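Local coordinates for protein CRISPR pre-crRNA endoribonuclease Cas5d (Mannheimia succiniciproducens, PDB 3KG4) that cleaves CRISPR precursor RNA as a metal-independent endoribonuclease of the Cas5 family, in the adaptive immune system that guards the bacterium against viruses and plasmids, at residues A[29-34]-A[184-189]; A[204-209]-A[216-221]. All blocks are in the same frame, centred on the assembly; numbering follows the deposited sequence.

Interaction 1 of 2, residues A[29-34]-A[184-189]; sequences SYDVIT and FNRDLG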
loop_
_atom_site.group_PDB
_atom_site.type_symbol
_atom_site.label_atom_id
_atom_site.label_comp_id
_atom_site.label_asym_id
_atom_site.label_seq_id
_atom_site.Cartn_x
_atom_site.Cartn_y
_atom_site.Cartn_z
ATOM N N SER A 29 10.586 7.989 7.826
ATOM C CA SER A 29 9.362 7.348 7.291
ATOM C C SER A 29 8.102 7.992 7.885
ATOM O O SER A 29 8.052 8.453 9.039
ATOM C CB SER A 29 9.352 5.847 7.616
ATOM O OG SER A 29 8.180 5.151 7.109
ATOM N N TYR A 30 7.070 7.998 7.067
ATOM C CA TYR A 30 5.737 8.176 7.539
ATOM C C TYR A 30 5.404 7.046 8.507
ATOM O O TYR A 30 6.116 6.028 8.574
ATOM C CB TYR A 30 4.801 8.116 6.390
ATOM C CG TYR A 30 4.641 9.347 5.563
ATOM C CD1 TYR A 30 4.110 10.520 6.111
ATOM C CD2 TYR A 30 4.895 9.318 4.215
ATOM C CE1 TYR A 30 3.893 11.646 5.325
ATOM C CE2 TYR A 30 4.686 10.441 3.416
ATOM C CZ TYR A 30 4.181 11.597 3.993
ATOM O OH TYR A 30 3.941 12.715 3.234
ATOM N N ASP A 31 4.337 7.238 9.272
ATOM C CA ASP A 31 3.907 6.263 10.271
ATOM C C ASP A 31 3.337 4.993 9.687
ATOM O O ASP A 31 3.360 3.962 10.365
ATOM C CB ASP A 31 2.824 6.865 11.211
ATOM C CG ASP A 31 3.336 7.959 12.080
ATOM O OD1 ASP A 31 4.494 8.391 11.910
ATOM O OD2 ASP A 31 2.581 8.371 13.012
ATOM N N VAL A 32 2.842 5.068 8.460
ATOM C CA VAL A 32 2.216 3.939 7.768
ATOM C C VAL A 32 2.509 4.072 6.270
ATOM O O VAL A 32 2.947 5.118 5.767
ATOM C CB VAL A 32 0.666 3.943 7.946
ATOM C CG1 VAL A 32 0.256 3.916 9.489
ATOM C CG2 VAL A 32 0.048 5.187 7.296
ATOM N N ILE A 33 2.186 3.007 5.557
ATOM C CA ILE A 33 2.265 3.008 4.116
ATOM C C ILE A 33 1.343 4.047 3.447
ATOM O O ILE A 33 0.197 4.290 3.875
ATOM C CB ILE A 33 2.013 1.542 3.585
ATOM C CG1 ILE A 33 2.330 1.450 2.086
ATOM C CG2 ILE A 33 0.564 1.152 3.832
ATOM C CD1 ILE A 33 2.520 0.025 1.568
ATOM N N THR A 34 1.876 4.706 2.419
ATOM C CA THR A 34 1.144 5.641 1.623
ATOM C C THR A 34 0.359 4.887 0.559
ATOM O O THR A 34 0.736 3.770 0.202
ATOM C CB THR A 34 2.106 6.615 0.899
ATOM O OG1 THR A 34 3.075 5.845 0.150
ATOM C CG2 THR A 34 2.853 7.520 1.940
ATOM N N PHE A 184 -5.553 2.312 17.859
ATOM C CA PHE A 184 -6.549 1.921 16.909
ATOM C C PHE A 184 -7.142 3.143 16.168
ATOM O O PHE A 184 -7.656 3.028 15.067
ATOM C CB PHE A 184 -7.632 1.182 17.716
ATOM C CG PHE A 184 -8.287 0.044 16.993
ATOM C CD1 PHE A 184 -7.540 -0.886 16.287
ATOM C CD2 PHE A 184 -9.662 -0.106 17.037
ATOM C CE1 PHE A 184 -8.140 -1.929 15.629
ATOM C CE2 PHE A 184 -10.281 -1.153 16.374
ATOM C CZ PHE A 184 -9.507 -2.066 15.662
ATOM N N ASN A 185 -7.115 4.297 16.825
ATOM C CA ASN A 185 -7.721 5.511 16.315
ATOM C C ASN A 185 -6.689 6.597 16.480
ATOM O O ASN A 185 -6.232 6.843 17.606
ATOM C CB ASN A 185 -8.997 5.836 17.083
ATOM C CG ASN A 185 -10.106 4.835 16.826
ATOM O OD1 ASN A 185 -10.719 4.829 15.764
ATOM N ND2 ASN A 185 -10.400 3.997 17.829
ATOM N N ARG A 186 -6.239 7.159 15.349
ATOM C CA ARG A 186 -5.135 8.115 15.323
ATOM C C ARG A 186 -5.250 9.055 14.115
ATOM O O ARG A 186 -5.439 8.601 13.010
ATOM C CB ARG A 186 -3.773 7.432 15.215
ATOM C CG ARG A 186 -2.635 8.406 15.339
ATOM C CD ARG A 186 -1.256 7.806 15.033
ATOM N NE ARG A 186 -0.735 7.071 16.164
ATOM C CZ ARG A 186 0.539 6.735 16.341
ATOM N NH1 ARG A 186 1.464 7.083 15.449
ATOM N NH2 ARG A 186 0.888 6.060 17.435
ATOM N N ASP A 187 -5.062 10.352 14.349
ATOM C CA ASP A 187 -4.959 11.301 13.254
ATOM C C ASP A 187 -3.504 11.247 12.771
ATOM O O ASP A 187 -2.599 11.678 13.465
ATOM C CB ASP A 187 -5.294 12.699 13.757
ATOM C CG ASP A 187 -5.294 13.739 12.644
ATOM O OD1 ASP A 187 -5.011 13.425 11.440
ATOM O OD2 ASP A 187 -5.558 14.888 13.010
ATOM N N LEU A 188 -3.280 10.730 11.577
ATOM C CA LEU A 188 -1.899 10.663 11.053
ATOM C C LEU A 188 -1.477 11.970 10.381
ATOM O O LEU A 188 -0.334 12.123 10.007
ATOM C CB LEU A 188 -1.787 9.474 10.065
ATOM C CG LEU A 188 -1.990 8.124 10.785
ATOM C CD1 LEU A 188 -2.211 6.999 9.847
ATOM C CD2 LEU A 188 -0.804 7.835 11.679
ATOM N N GLY A 189 -2.401 12.910 10.196
ATOM C CA GLY A 189 -2.034 14.196 9.590
ATOM C C GLY A 189 -1.989 14.094 8.061
ATOM O O GLY A 189 -2.514 13.150 7.456
#
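Asp31 and Arg186 form a salt bridge across this contact, with Asp31 OD2 3.0 Å from Arg186 NH1. The carboxylate oxygen sits at the edge of the guanidinium, near its plane, but the two flat groups are turned 77° against each other and the N-H points poorly at the oxygen (127°). As a hydrogen bond it is therefore weak, and most of the attraction is probably electrostatic. Arg186 approaches the acid on a chain that is extended as far as CD and then bends at chi3 (-80°); the two side chains cross at about a right angle, and NH1 reaches OD2. A long, weak ion pair joins Arg186 NH2 to Glu183.

Leu188 packs beside the aspartate end of the bridge, and its two methyls divide the work. CD2 lies alongside the CB and OD2 side of Asp31, 3.8 Å from Asp31 CB and 3.7 Å from Asp31 OD2, placing a methyl against one edge of the acid. CD1 turns to Val32 and meets both of its methyls almost equally, at 3.9 Å from Val32 CG2 and 4.0 Å from Val32 CG1. Within the strand, Asp187 OD1 accepts the backbone N of Gly189 in an Asx turn, at a classic beta bulge where Leu188 and Gly189 both face Ala208.

The contact lays the loop between strand 27-28 and helix 35-45 against the start of strand 186-195, an edge strand of the large antiparallel sheet. Val32 also touches Met191, Val60 and Ile215; Tyr30 OH is hydrogen-bonded to Leu192 N, and Thr34 N-caps the helix through Ala37 N.

Interaction 2 of 2, residues A[204-209]-A[216-221]; sequences HFFRAE and DVPPFY
Aromatic and proline packing, together with bridging waters, joins strand 203-211 to the chain that leaves its antiparallel neighbour, strand 214-216, near the C terminus. The segments run nearly opposite ways (171°). His204 turns the edge of its ring to one face of Phe220 in a T-shaped pair, centroids 5.0 Å apart and planes at 76°; His204 CB adds to it, 3.6 Å from Phe220 CE1. With CG anti to the backbone N (chi1 175°), the imidazole extends toward the partner segment, where a water in its plane lies 2.7 Å from His204 NE2 and donates to Pro219 O.

Further along, Pro218 crosses Phe206 at about a right angle, bringing Pro218 CD within 3.4 Å of Phe206 CD1. Two more waters stand in for direct backbone bonds at the other end. One is held by Arg207 O, Glu209 N and Asp216 O; the second donates to Glu209 O (2.6 Å) and accepts from Asp216 N (2.9 Å). His193 of strand 186-195 meets both phenylalanine rings, and its NE2 is hydrogen-bonded to Pro218 O. The chain beyond the beta-hairpin of strands 203-211 and 214-216 thus drifts off its partner, with water at one end and side chains, plus one water, at the other.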
loop_
_atom_site.group_PDB
_atom_site.type_symbol
_atom_site.label_atom_id
_atom_site.label_comp_id
_atom_site.label_asym_id
_atom_site.label_seq_id
_atom_site.Cartn_x
_atom_site.Cartn_y
_atom_site.Cartn_z
ATOM N N HIS A 204 0.136 15.160 -4.453
ATOM C CA HIS A 204 -1.179 15.415 -3.918
ATOM C C HIS A 204 -1.256 14.725 -2.556
ATOM O O HIS A 204 -0.866 13.560 -2.443
ATOM C CB HIS A 204 -2.229 14.856 -4.839
ATOM C CG HIS A 204 -3.608 14.966 -4.291
ATOM N ND1 HIS A 204 -4.189 16.185 -3.996
ATOM C CD2 HIS A 204 -4.493 14.018 -3.905
ATOM C CE1 HIS A 204 -5.397 15.972 -3.495
ATOM N NE2 HIS A 204 -5.608 14.669 -3.445
ATOM N N PHE A 205 -1.722 15.469 -1.542
ATOM C CA PHE A 205 -1.755 14.998 -0.166
ATOM C C PHE A 205 -3.196 14.707 0.241
ATOM O O PHE A 205 -4.148 15.175 -0.419
ATOM C CB PHE A 205 -1.145 16.047 0.769
ATOM C CG PHE A 205 0.322 16.235 0.557
ATOM C CD1 PHE A 205 1.242 15.570 1.325
ATOM C CD2 PHE A 205 0.772 17.080 -0.458
ATOM C CE1 PHE A 205 2.593 15.736 1.094
ATOM C CE2 PHE A 205 2.120 17.242 -0.693
ATOM C CZ PHE A 205 3.024 16.592 0.077
ATOM N N PHE A 206 -3.347 13.908 1.284
ATOM C CA PHE A 206 -4.679 13.666 1.852
ATOM C C PHE A 206 -4.543 13.611 3.379
ATOM O O PHE A 206 -3.460 13.362 3.925
ATOM C CB PHE A 206 -5.354 12.386 1.314
ATOM C CG PHE A 206 -4.843 11.102 1.896
ATOM C CD1 PHE A 206 -5.687 10.278 2.642
ATOM C CD2 PHE A 206 -3.513 10.675 1.701
ATOM C CE1 PHE A 206 -5.232 9.090 3.186
ATOM C CE2 PHE A 206 -3.072 9.486 2.216
ATOM C CZ PHE A 206 -3.910 8.681 2.957
ATOM N N ARG A 207 -5.680 13.783 4.038
ATOM C CA ARG A 207 -5.721 13.705 5.492
ATOM C C ARG A 207 -5.924 12.271 5.877
ATOM O O ARG A 207 -7.014 11.685 5.697
ATOM C CB ARG A 207 -6.802 14.625 6.086
ATOM C CG ARG A 207 -6.733 14.730 7.602
ATOM C CD ARG A 207 -5.364 15.088 8.131
ATOM N NE ARG A 207 -5.449 15.516 9.531
ATOM C CZ ARG A 207 -5.769 16.748 9.924
ATOM N NH1 ARG A 207 -5.842 17.012 11.238
ATOM N NH2 ARG A 207 -6.024 17.701 9.017
ATOM N N ALA A 208 -4.864 11.678 6.419
ATOM C CA ALA A 208 -4.867 10.276 6.748
ATOM C C ALA A 208 -5.382 10.078 8.164
ATOM O O ALA A 208 -4.797 10.600 9.090
ATOM C CB ALA A 208 -3.463 9.714 6.646
ATOM N N GLU A 209 -6.449 9.291 8.317
ATOM C CA GLU A 209 -6.993 9.021 9.654
ATOM C C GLU A 209 -7.219 7.537 9.827
ATOM O O GLU A 209 -7.883 6.896 9.003
ATOM C CB GLU A 209 -8.279 9.767 9.895
ATOM C CG GLU A 209 -8.869 9.338 11.253
ATOM C CD GLU A 209 -10.050 10.163 11.699
ATOM O OE1 GLU A 209 -10.578 10.953 10.881
ATOM O OE2 GLU A 209 -10.440 9.990 12.886
ATOM N N ASP A 216 -9.264 4.999 5.406
ATOM C CA ASP A 216 -9.984 5.111 4.163
ATOM C C ASP A 216 -9.291 6.149 3.278
ATOM O O ASP A 216 -8.925 7.251 3.718
ATOM C CB ASP A 216 -11.512 5.324 4.382
ATOM C CG ASP A 216 -12.277 3.946 4.705
ATOM O OD1 ASP A 216 -13.123 3.462 3.913
ATOM O OD2 ASP A 216 -12.000 3.309 5.749
ATOM N N VAL A 217 -9.023 5.757 2.032
ATOM C CA VAL A 217 -8.282 6.591 1.117
ATOM C C VAL A 217 -9.258 7.231 0.139
ATOM O O VAL A 217 -9.974 6.517 -0.602
ATOM C CB VAL A 217 -7.220 5.751 0.336
ATOM C CG1 VAL A 217 -6.475 6.646 -0.664
ATOM C CG2 VAL A 217 -6.272 5.101 1.312
ATOM N N PRO A 218 -9.321 8.574 0.135
ATOM C CA PRO A 218 -10.314 9.200 -0.709
ATOM C C PRO A 218 -9.885 9.139 -2.179
ATOM O O PRO A 218 -8.671 8.958 -2.452
ATOM C CB PRO A 218 -10.338 10.638 -0.199
ATOM C CG PRO A 218 -8.933 10.901 0.223
ATOM C CD PRO A 218 -8.502 9.580 0.860
ATOM N N PRO A 219 -10.849 9.283 -3.113
ATOM C CA PRO A 219 -10.539 9.420 -4.548
ATOM C C PRO A 219 -9.420 10.416 -4.797
ATOM O O PRO A 219 -9.435 11.498 -4.222
ATOM C CB PRO A 219 -11.857 9.927 -5.158
ATOM C CG PRO A 219 -12.909 9.398 -4.278
ATOM C CD PRO A 219 -12.298 9.297 -2.866
ATOM N N PHE A 220 -8.453 10.037 -5.628
ATOM C CA PHE A 220 -7.284 10.871 -5.924
ATOM C C PHE A 220 -7.633 12.189 -6.598
ATOM O O PHE A 220 -7.047 13.223 -6.279
ATOM C CB PHE A 220 -6.309 10.139 -6.858
ATOM C CG PHE A 220 -5.051 10.903 -7.098
ATOM C CD1 PHE A 220 -4.040 10.884 -6.156
ATOM C CD2 PHE A 220 -4.888 11.687 -8.251
ATOM C CE1 PHE A 220 -2.882 11.610 -6.338
ATOM C CE2 PHE A 220 -3.709 12.407 -8.456
ATOM C CZ PHE A 220 -2.716 12.382 -7.494
ATOM N N TYR A 221 -8.560 12.146 -7.550
ATOM C CA TYR A 221 -8.927 13.333 -8.351
ATOM C C TYR A 221 -10.001 14.244 -7.730
ATOM O O TYR A 221 -10.871 13.793 -6.998
ATOM C CB TYR A 221 -9.337 12.905 -9.768
ATOM C CG TYR A 221 -8.143 12.395 -10.540
ATOM C CD1 TYR A 221 -7.202 13.283 -11.055
ATOM C CD2 TYR A 221 -7.933 11.026 -10.712
ATOM C CE1 TYR A 221 -6.089 12.828 -11.741
ATOM C CE2 TYR A 221 -6.828 10.559 -11.402
ATOM C CZ TYR A 221 -5.906 11.466 -11.911
ATOM O OH TYR A 221 -4.794 11.004 -12.578
HETATM O O HOH W 1 -7.396 12.928 -2.359
HETATM O O HOH W 2 -8.011 8.766 5.935
HETATM O O HOH W 3 -10.104 6.818 7.562
#

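In the fold
From the N terminus, the chain leaves strand 27-28 through the loop 29-34, which interaction 1 joins to residues 184-189. This long-range contact closes a span of 149 residues that includes helix 35-45 and several strands of the large sheet. Interaction 2 follows in series, neither nested nor crossed: strand 203-211 turns back within six residues to meet 216-221. The two contacts adjoin because strands 186-195 and 203-211 are sheet neighbours. Asp187 OD2 forms a salt bridge with Arg207 NH1 at 2.8 Å, and Leu188 N is probably hydrogen-bonded to Ala208 O. Together they tie the early loop, the sheet's edge and the C-terminal segment into one region.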